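Side-chain contacts in probable glutathione S-transferase GSTU1 (Oryza sativa, PDB 1OYJ), which conjugates reduced glutathione to a wide range of hydrophobic electrophiles, both exogenous and endogenous: residues Phe12-Phe17 / Thr173-Ser178; Asp109-Lys114 / Val167-Phe172. One frame throughout, in Å; residues are numbered along the deposited sequence.

Interaction 1: residues Phe12-Phe17 / Thr173-Ser178; sequences FWVSPF and TAWFYS. With GSH (glutathione), chain N.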
loop_
_atom_site.group_PDB
_atom_site.type_symbol
_atom_site.label_atom_id
_atom_site.label_comp_id
_atom_site.label_asym_id
_atom_site.label_seq_id
_atom_site.Cartn_x
_atom_site.Cartn_y
_atom_site.Cartn_z
ATOM N N PHE A 12 7.834 -10.502 -15.476
ATOM C CA PHE A 12 7.225 -11.715 -15.967
ATOM C C PHE A 12 6.221 -11.167 -16.986
ATOM O O PHE A 12 5.447 -10.219 -16.657
ATOM C CB PHE A 12 6.567 -12.498 -14.844
ATOM C CG PHE A 12 5.829 -13.707 -15.327
ATOM C CD1 PHE A 12 6.469 -14.616 -16.112
ATOM C CD2 PHE A 12 4.558 -13.989 -14.906
ATOM C CE1 PHE A 12 5.829 -15.785 -16.577
ATOM C CE2 PHE A 12 3.908 -15.174 -15.341
ATOM C CZ PHE A 12 4.543 -16.049 -16.214
ATOM N N TRP A 13 6.225 -11.667 -18.216
ATOM C CA TRP A 13 5.446 -11.009 -19.323
ATOM C C TRP A 13 3.998 -10.622 -19.029
ATOM O O TRP A 13 3.568 -9.517 -19.322
ATOM C CB TRP A 13 5.561 -11.886 -20.619
ATOM C CG TRP A 13 4.817 -13.152 -20.546
ATOM C CD1 TRP A 13 5.244 -14.260 -20.054
ATOM C CD2 TRP A 13 3.495 -13.373 -20.976
ATOM N NE1 TRP A 13 4.258 -15.223 -20.040
ATOM C CE2 TRP A 13 3.172 -14.700 -20.667
ATOM C CE3 TRP A 13 2.544 -12.582 -21.603
ATOM C CZ2 TRP A 13 1.921 -15.245 -20.898
ATOM C CZ3 TRP A 13 1.326 -13.123 -21.878
ATOM C CH2 TRP A 13 1.024 -14.431 -21.563
ATOM N N VAL A 14 3.232 -11.543 -18.479
ATOM C CA VAL A 14 1.783 -11.368 -18.248
ATOM C C VAL A 14 1.459 -10.612 -16.936
ATOM O O VAL A 14 0.301 -10.316 -16.653
ATOM C CB VAL A 14 1.107 -12.756 -18.227
ATOM C CG1 VAL A 14 1.377 -13.448 -16.851
ATOM C CG2 VAL A 14 -0.405 -12.656 -18.473
ATOM N N SER A 15 2.481 -10.293 -16.119
ATOM C CA SER A 15 2.235 -9.536 -14.863
ATOM C C SER A 15 1.640 -8.135 -15.014
ATOM O O SER A 15 2.280 -7.251 -15.516
ATOM C CB SER A 15 3.502 -9.363 -14.016
ATOM O OG SER A 15 3.213 -8.678 -12.830
ATOM N N PRO A 16 0.482 -7.941 -14.415
ATOM C CA PRO A 16 -0.160 -6.625 -14.416
ATOM C C PRO A 16 0.676 -5.645 -13.631
ATOM O O PRO A 16 0.718 -4.456 -13.958
ATOM C CB PRO A 16 -1.499 -6.898 -13.793
ATOM C CG PRO A 16 -1.383 -8.190 -13.081
ATOM C CD PRO A 16 -0.353 -8.960 -13.805
ATOM N N PHE A 17 1.367 -6.159 -12.564
ATOM C CA PHE A 17 2.142 -5.318 -11.693
ATOM C C PHE A 17 3.410 -4.809 -12.385
ATOM O O PHE A 17 3.743 -3.629 -12.351
ATOM C CB PHE A 17 2.500 -6.098 -10.428
ATOM C CG PHE A 17 1.311 -6.596 -9.681
ATOM C CD1 PHE A 17 1.008 -7.920 -9.648
ATOM C CD2 PHE A 17 0.536 -5.728 -8.989
ATOM C CE1 PHE A 17 -0.065 -8.393 -8.911
ATOM C CE2 PHE A 17 -0.547 -6.185 -8.270
ATOM C CZ PHE A 17 -0.835 -7.524 -8.269
ATOM N N THR A 173 -7.253 -4.128 -17.404
ATOM C CA THR A 173 -8.208 -4.074 -18.526
ATOM C C THR A 173 -7.957 -5.275 -19.488
ATOM O O THR A 173 -8.859 -5.736 -20.162
ATOM C CB THR A 173 -8.173 -2.797 -19.291
ATOM O OG1 THR A 173 -6.904 -2.605 -19.986
ATOM C CG2 THR A 173 -8.437 -1.616 -18.370
ATOM N N ALA A 174 -6.731 -5.795 -19.512
ATOM C CA ALA A 174 -6.460 -6.942 -20.323
ATOM C C ALA A 174 -7.056 -8.277 -19.790
ATOM O O ALA A 174 -7.090 -9.252 -20.539
ATOM C CB ALA A 174 -4.987 -7.144 -20.509
ATOM N N TRP A 175 -7.485 -8.263 -18.542
ATOM C CA TRP A 175 -8.133 -9.375 -17.881
ATOM C C TRP A 175 -9.629 -9.206 -17.865
ATOM O O TRP A 175 -10.333 -10.109 -17.396
ATOM C CB TRP A 175 -7.583 -9.492 -16.443
ATOM C CG TRP A 175 -6.111 -9.672 -16.360
ATOM C CD1 TRP A 175 -5.194 -8.821 -16.723
ATOM C CD2 TRP A 175 -5.401 -10.826 -15.888
ATOM N NE1 TRP A 175 -3.938 -9.320 -16.500
ATOM C CE2 TRP A 175 -4.049 -10.558 -15.983
ATOM C CE3 TRP A 175 -5.777 -12.041 -15.386
ATOM C CZ2 TRP A 175 -3.070 -11.457 -15.578
ATOM C CZ3 TRP A 175 -4.790 -12.936 -15.048
ATOM C CH2 TRP A 175 -3.482 -12.630 -15.118
ATOM N N PHE A 176 -10.161 -8.084 -18.354
ATOM C CA PHE A 176 -11.605 -7.873 -18.218
ATOM C C PHE A 176 -12.375 -9.030 -18.918
ATOM O O PHE A 176 -13.324 -9.588 -18.392
ATOM C CB PHE A 176 -12.088 -6.522 -18.747
ATOM C CG PHE A 176 -11.845 -5.341 -17.800
ATOM C CD1 PHE A 176 -11.200 -5.500 -16.583
ATOM C CD2 PHE A 176 -12.223 -4.064 -18.194
ATOM C CE1 PHE A 176 -10.957 -4.432 -15.779
ATOM C CE2 PHE A 176 -12.006 -2.987 -17.289
ATOM C CZ PHE A 176 -11.361 -3.180 -16.160
ATOM N N TYR A 177 -11.864 -9.430 -20.061
ATOM C CA TYR A 177 -12.495 -10.457 -20.874
ATOM C C TYR A 177 -12.565 -11.728 -20.097
ATOM O O TYR A 177 -13.618 -12.334 -20.061
ATOM C CB TYR A 177 -11.788 -10.623 -22.244
ATOM C CG TYR A 177 -12.322 -11.811 -23.059
ATOM C CD1 TYR A 177 -13.600 -11.781 -23.639
ATOM C CD2 TYR A 177 -11.580 -12.962 -23.213
ATOM C CE1 TYR A 177 -14.119 -12.913 -24.397
ATOM C CE2 TYR A 177 -12.063 -14.054 -23.971
ATOM C CZ TYR A 177 -13.340 -14.028 -24.559
ATOM O OH TYR A 177 -13.838 -15.115 -25.291
ATOM N N SER A 178 -11.464 -12.104 -19.452
ATOM C CA SER A 178 -11.400 -13.272 -18.626
ATOM C C SER A 178 -12.358 -13.175 -17.414
ATOM O O SER A 178 -12.959 -14.184 -17.043
ATOM C CB SER A 178 -9.951 -13.514 -18.160
ATOM O OG SER A 178 -9.084 -13.769 -19.253
HETATM N N1 GSH N . 2.627 -6.320 -4.337
HETATM C CA1 GSH N . 3.154 -6.684 -5.612
HETATM C C1 GSH N . 3.555 -5.616 -6.557
HETATM O O11 GSH N . 4.501 -5.550 -7.313
HETATM O O12 GSH N . 2.762 -4.699 -6.566
HETATM C CB1 GSH N . 2.946 -8.075 -6.171
HETATM C CG1 GSH N . 3.761 -8.459 -7.412
HETATM C CD1 GSH N . 3.488 -9.921 -7.745
HETATM O OE1 GSH N . 2.461 -10.423 -7.321
HETATM N N2 GSH N . 4.338 -10.592 -8.523
HETATM C CA2 GSH N . 4.122 -11.977 -8.860
HETATM C C2 GSH N . 5.342 -12.721 -8.290
HETATM O O2 GSH N . 6.430 -12.293 -8.617
HETATM C CB2 GSH N . 4.054 -12.075 -10.384
HETATM S SG2 GSH N . 2.489 -11.359 -11.023
HETATM N N3 GSH N . 5.255 -13.634 -7.322
HETATM C CA3 GSH N . 6.170 -14.770 -7.600
HETATM C C3 GSH N . 5.769 -16.232 -7.407
HETATM O O31 GSH N . 6.559 -17.068 -6.861
HETATM O O32 GSH N . 4.694 -16.622 -7.835
#
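Ser-15 OG, between Val-14 and Pro-16 that both touch Trp-175, accepts from two N-H groups at the helix start and has the ligand sulfur beside it. Ser-15 is the N-cap residue of helix 16-28 in the thioredoxin-like N-terminal domain of this tau-class transferase. Its chi1 of -178° sets OG beside its own carbonyl carbon. From there OG accepts a weak bond from Phe-17 N at 3.1 Å, bent to 123°. Gly-18 N gives OG a second bond. The thiol of the bound glutathione comes close too, with SG2 3.3 Å from Ser-15 OG. The two bonds probably help to keep the oxygen beside the reactive sulfur, and Ser-15 is an established glutathione-binding residue. A type I turn from Phe-12 to Ser-15 leads into the cap.

Phe-17 forms one wall of the same pocket. Glutathione CB1 sits 3.9 Å above the plane of the Phe-17 ring, over its centre. SG2 lies at the edge of that ring, in its plane.

Behind the serine, Trp-175 from the C-terminal helical domain closes the contact. Its CB is directed toward 12-17. With CG anti to the carbonyl carbon (chi1 -58°), the six-membered part of the indole reaches Val-14 and Pro-16. Val-14 CG2 and Trp-175 CZ2 meet at 4.1 Å, with the side chains crossing at about a right angle. Pro-16 CD approaches the same ring carbon obliquely. Val-217 of helix 214-229 also touches the indole. The nearest approach is polar against ring edge: Val-14 O lies 3.7 Å from Trp-175 CZ2, close to the ring plane.

Interaction 2: residues Asp109-Lys114 / Val167-Phe172; sequences DYVDRK and VALVPF. With GSH (glutathione), chain O.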
loop_
_atom_site.group_PDB
_atom_site.type_symbol
_atom_site.label_atom_id
_atom_site.label_comp_id
_atom_site.label_asym_id
_atom_site.label_seq_id
_atom_site.Cartn_x
_atom_site.Cartn_y
_atom_site.Cartn_z
ATOM N N ASP A 109 -4.248 2.204 -3.963
ATOM C CA ASP A 109 -4.295 1.183 -2.893
ATOM C C ASP A 109 -5.523 0.237 -3.066
ATOM O O ASP A 109 -5.460 -0.965 -2.895
ATOM C CB ASP A 109 -4.330 1.847 -1.519
ATOM C CG ASP A 109 -4.502 0.837 -0.403
ATOM O OD1 ASP A 109 -3.582 0.074 -0.148
ATOM O OD2 ASP A 109 -5.555 0.636 0.156
ATOM N N TYR A 110 -6.665 0.814 -3.443
ATOM C CA TYR A 110 -7.880 0.078 -3.568
ATOM C C TYR A 110 -7.697 -0.961 -4.719
ATOM O O TYR A 110 -8.026 -2.136 -4.564
ATOM C CB TYR A 110 -8.979 0.990 -3.951
ATOM C CG TYR A 110 -10.286 0.299 -4.234
ATOM C CD1 TYR A 110 -11.216 0.088 -3.240
ATOM C CD2 TYR A 110 -10.618 -0.095 -5.505
ATOM C CE1 TYR A 110 -12.381 -0.591 -3.489
ATOM C CE2 TYR A 110 -11.786 -0.754 -5.760
ATOM C CZ TYR A 110 -12.717 -0.965 -4.744
ATOM O OH TYR A 110 -13.933 -1.583 -5.052
ATOM N N VAL A 111 -7.102 -0.536 -5.809
ATOM C CA VAL A 111 -6.748 -1.468 -6.888
ATOM C C VAL A 111 -5.849 -2.622 -6.414
ATOM O O VAL A 111 -6.110 -3.807 -6.700
ATOM C CB VAL A 111 -6.091 -0.781 -8.064
ATOM C CG1 VAL A 111 -5.776 -1.834 -9.141
ATOM C CG2 VAL A 111 -7.073 0.243 -8.662
ATOM N N ASP A 112 -4.829 -2.285 -5.678
ATOM C CA ASP A 112 -3.969 -3.344 -5.167
ATOM C C ASP A 112 -4.730 -4.298 -4.262
ATOM O O ASP A 112 -4.444 -5.483 -4.253
ATOM C CB ASP A 112 -2.808 -2.777 -4.384
ATOM C CG ASP A 112 -1.592 -2.524 -5.236
ATOM O OD1 ASP A 112 -0.482 -2.350 -4.687
ATOM O OD2 ASP A 112 -1.615 -2.568 -6.437
ATOM N N ARG A 113 -5.690 -3.772 -3.494
ATOM C CA ARG A 113 -6.412 -4.598 -2.561
ATOM C C ARG A 113 -7.460 -5.456 -3.233
ATOM O O ARG A 113 -7.818 -6.434 -2.620
ATOM C CB ARG A 113 -7.144 -3.778 -1.477
ATOM C CG ARG A 113 -6.272 -3.093 -0.443
ATOM C CD ARG A 113 -6.989 -2.040 0.532
ATOM N NE ARG A 113 -5.981 -1.680 1.555
ATOM C CZ ARG A 113 -5.699 -2.470 2.619
ATOM N NH1 ARG A 113 -4.705 -2.172 3.430
ATOM N NH2 ARG A 113 -6.471 -3.526 2.900
ATOM N N LYS A 114 -7.982 -5.080 -4.410
ATOM C CA LYS A 114 -9.140 -5.757 -4.934
ATOM C C LYS A 114 -8.949 -6.629 -6.229
ATOM O O LYS A 114 -9.426 -7.773 -6.314
ATOM C CB LYS A 114 -10.231 -4.690 -5.200
ATOM C CG LYS A 114 -10.720 -3.949 -3.880
ATOM C CD LYS A 114 -11.622 -4.841 -2.942
ATOM C CE LYS A 114 -11.922 -4.160 -1.619
ATOM N NZ LYS A 114 -12.818 -4.937 -0.649
ATOM N N VAL A 167 -2.612 4.280 -14.428
ATOM C CA VAL A 167 -1.541 3.328 -14.588
ATOM C C VAL A 167 -1.682 2.137 -13.703
ATOM O O VAL A 167 -1.484 0.991 -14.145
ATOM C CB VAL A 167 -0.179 4.022 -14.555
ATOM C CG1 VAL A 167 0.937 2.973 -14.706
ATOM C CG2 VAL A 167 -0.041 4.970 -15.723
ATOM N N ALA A 168 -2.050 2.324 -12.451
ATOM C CA ALA A 168 -2.251 1.180 -11.560
ATOM C C ALA A 168 -3.333 0.212 -12.054
ATOM O O ALA A 168 -3.223 -0.979 -11.841
ATOM C CB ALA A 168 -2.609 1.650 -10.197
ATOM N N LEU A 169 -4.404 0.741 -12.649
ATOM C CA LEU A 169 -5.556 -0.107 -12.966
ATOM C C LEU A 169 -5.463 -0.664 -14.410
ATOM O O LEU A 169 -5.957 -1.753 -14.712
ATOM C CB LEU A 169 -6.837 0.765 -12.918
ATOM C CG LEU A 169 -8.163 0.028 -13.211
ATOM C CD1 LEU A 169 -8.347 -1.197 -12.372
ATOM C CD2 LEU A 169 -9.337 0.960 -13.017
ATOM N N VAL A 170 -4.815 0.102 -15.303
ATOM C CA VAL A 170 -4.949 -0.254 -16.760
ATOM C C VAL A 170 -4.517 -1.650 -17.170
ATOM O O VAL A 170 -5.172 -2.241 -18.004
ATOM C CB VAL A 170 -4.395 0.789 -17.675
ATOM C CG1 VAL A 170 -2.948 0.862 -17.628
ATOM C CG2 VAL A 170 -4.946 0.654 -19.122
ATOM N N PRO A 171 -3.475 -2.222 -16.566
ATOM C CA PRO A 171 -3.141 -3.597 -16.942
ATOM C C PRO A 171 -4.261 -4.604 -16.724
ATOM O O PRO A 171 -4.409 -5.556 -17.495
ATOM C CB PRO A 171 -1.891 -3.917 -16.138
ATOM C CG PRO A 171 -1.304 -2.513 -15.800
ATOM C CD PRO A 171 -2.514 -1.661 -15.593
ATOM N N PHE A 172 -5.120 -4.356 -15.759
ATOM C CA PHE A 172 -6.177 -5.270 -15.526
ATOM C C PHE A 172 -7.263 -5.205 -16.605
ATOM O O PHE A 172 -8.060 -6.134 -16.716
ATOM C CB PHE A 172 -6.755 -5.057 -14.104
ATOM C CG PHE A 172 -5.790 -5.382 -13.025
ATOM C CD1 PHE A 172 -5.040 -4.387 -12.377
ATOM C CD2 PHE A 172 -5.569 -6.687 -12.670
ATOM C CE1 PHE A 172 -4.142 -4.788 -11.401
ATOM C CE2 PHE A 172 -4.675 -7.004 -11.737
ATOM C CZ PHE A 172 -3.971 -6.082 -11.108
HETATM N N1 GSH O . -10.396 -8.683 4.512
HETATM C CA1 GSH O . -10.712 -9.464 3.315
HETATM C C1 GSH O . -11.612 -10.601 3.745
HETATM O O11 GSH O . -11.318 -11.765 3.504
HETATM O O12 GSH O . -12.637 -10.382 4.359
HETATM C CB1 GSH O . -11.359 -8.511 2.244
HETATM C CG1 GSH O . -11.662 -9.232 0.925
HETATM C CD1 GSH O . -12.153 -8.427 -0.298
HETATM O OE1 GSH O . -11.494 -7.503 -0.739
HETATM N N2 GSH O . -13.285 -8.854 -0.866
HETATM C CA2 GSH O . -13.751 -8.467 -2.200
HETATM C C2 GSH O . -15.031 -7.705 -2.139
HETATM O O2 GSH O . -15.728 -7.533 -3.166
HETATM C CB2 GSH O . -13.877 -9.686 -3.096
HETATM S SG2 GSH O . -12.251 -10.435 -3.293
HETATM N N3 GSH O . -15.286 -7.216 -0.889
HETATM C CA3 GSH O . -16.386 -6.298 -0.646
HETATM C C3 GSH O . -16.258 -4.919 -1.294
HETATM O O31 GSH O . -15.114 -4.539 -1.714
HETATM O O32 GSH O . -17.313 -4.205 -1.384
#
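The chi1 of Val-111 (-179°) swings CG1 opposite the backbone N and leaves CG2 opposite the carbonyl carbon. CG2 meets Leu-169 alone, whereas CG1 touches Leu-169, Phe-172 and the Ala-168 carbonyl. This is a buried joint inside the all-helical C-terminal domain of the GST fold, between helix 97-124 and residues 167-172, which run on from helix 164-169. CG2 of Val-111 meets CD1 of Leu-169 at 4.2 Å, the side chains crossing at about a right angle. CG1 of Val-111 reaches Phe-172 CE1 at 4.1 Å, obliquely to the ring. The same CG1 lies 3.8 Å from Ala-168 O. That carbonyl is not left without a polar partner: Arg-20 NE of helix 16-28 donates to it. Arg-20 also forms a salt bridge with Asp-112 OD2, so one arginine ties both segments to the N-terminal domain.

Other residues of helix 97-124 turn to a ligand and to the second subunit. The Lys-114 chain is bent at chi2, and its CG rests 3.6 Å above the centre of the Tyr-110 ring. Lys-114 NZ donates to two oxygens of a second glutathione, OE1 at 2.9 Å and O31 at 2.6 Å. Arg-113 makes a weak, long ion pair with Glu-68 of the second subunit. One turn back, Asp-109 OD2 forms a salt bridge with Arg-113 NE (2.7 Å) through its syn lone pair, within 6° of the guanidinium plane but bent to 134° at the hydrogen.

Overall arrangement
The centres of the two contacts lie 11 Å apart, and the contacts touch. Pro-16 CB packs 3.7 Å from Phe-172 CZ. Along the chain the order is 12-17, 109-114, 167-172, 173-178, so interaction 2 is nested inside the loop that interaction 1 closes. The last two segments follow directly, linking helix 164-169 to helix 176-183. Interaction 1 joins the thioredoxin-like domain to the helical domain. Interaction 2 lies within the helical domain. Helix 16-28 is common ground, through Pro-16 in one and Arg-20 beside the other. The glutathione bound at Ser-15 thus sits close to buried packing in which the domain junction of interaction 1 runs on into the helical-domain contact of interaction 2.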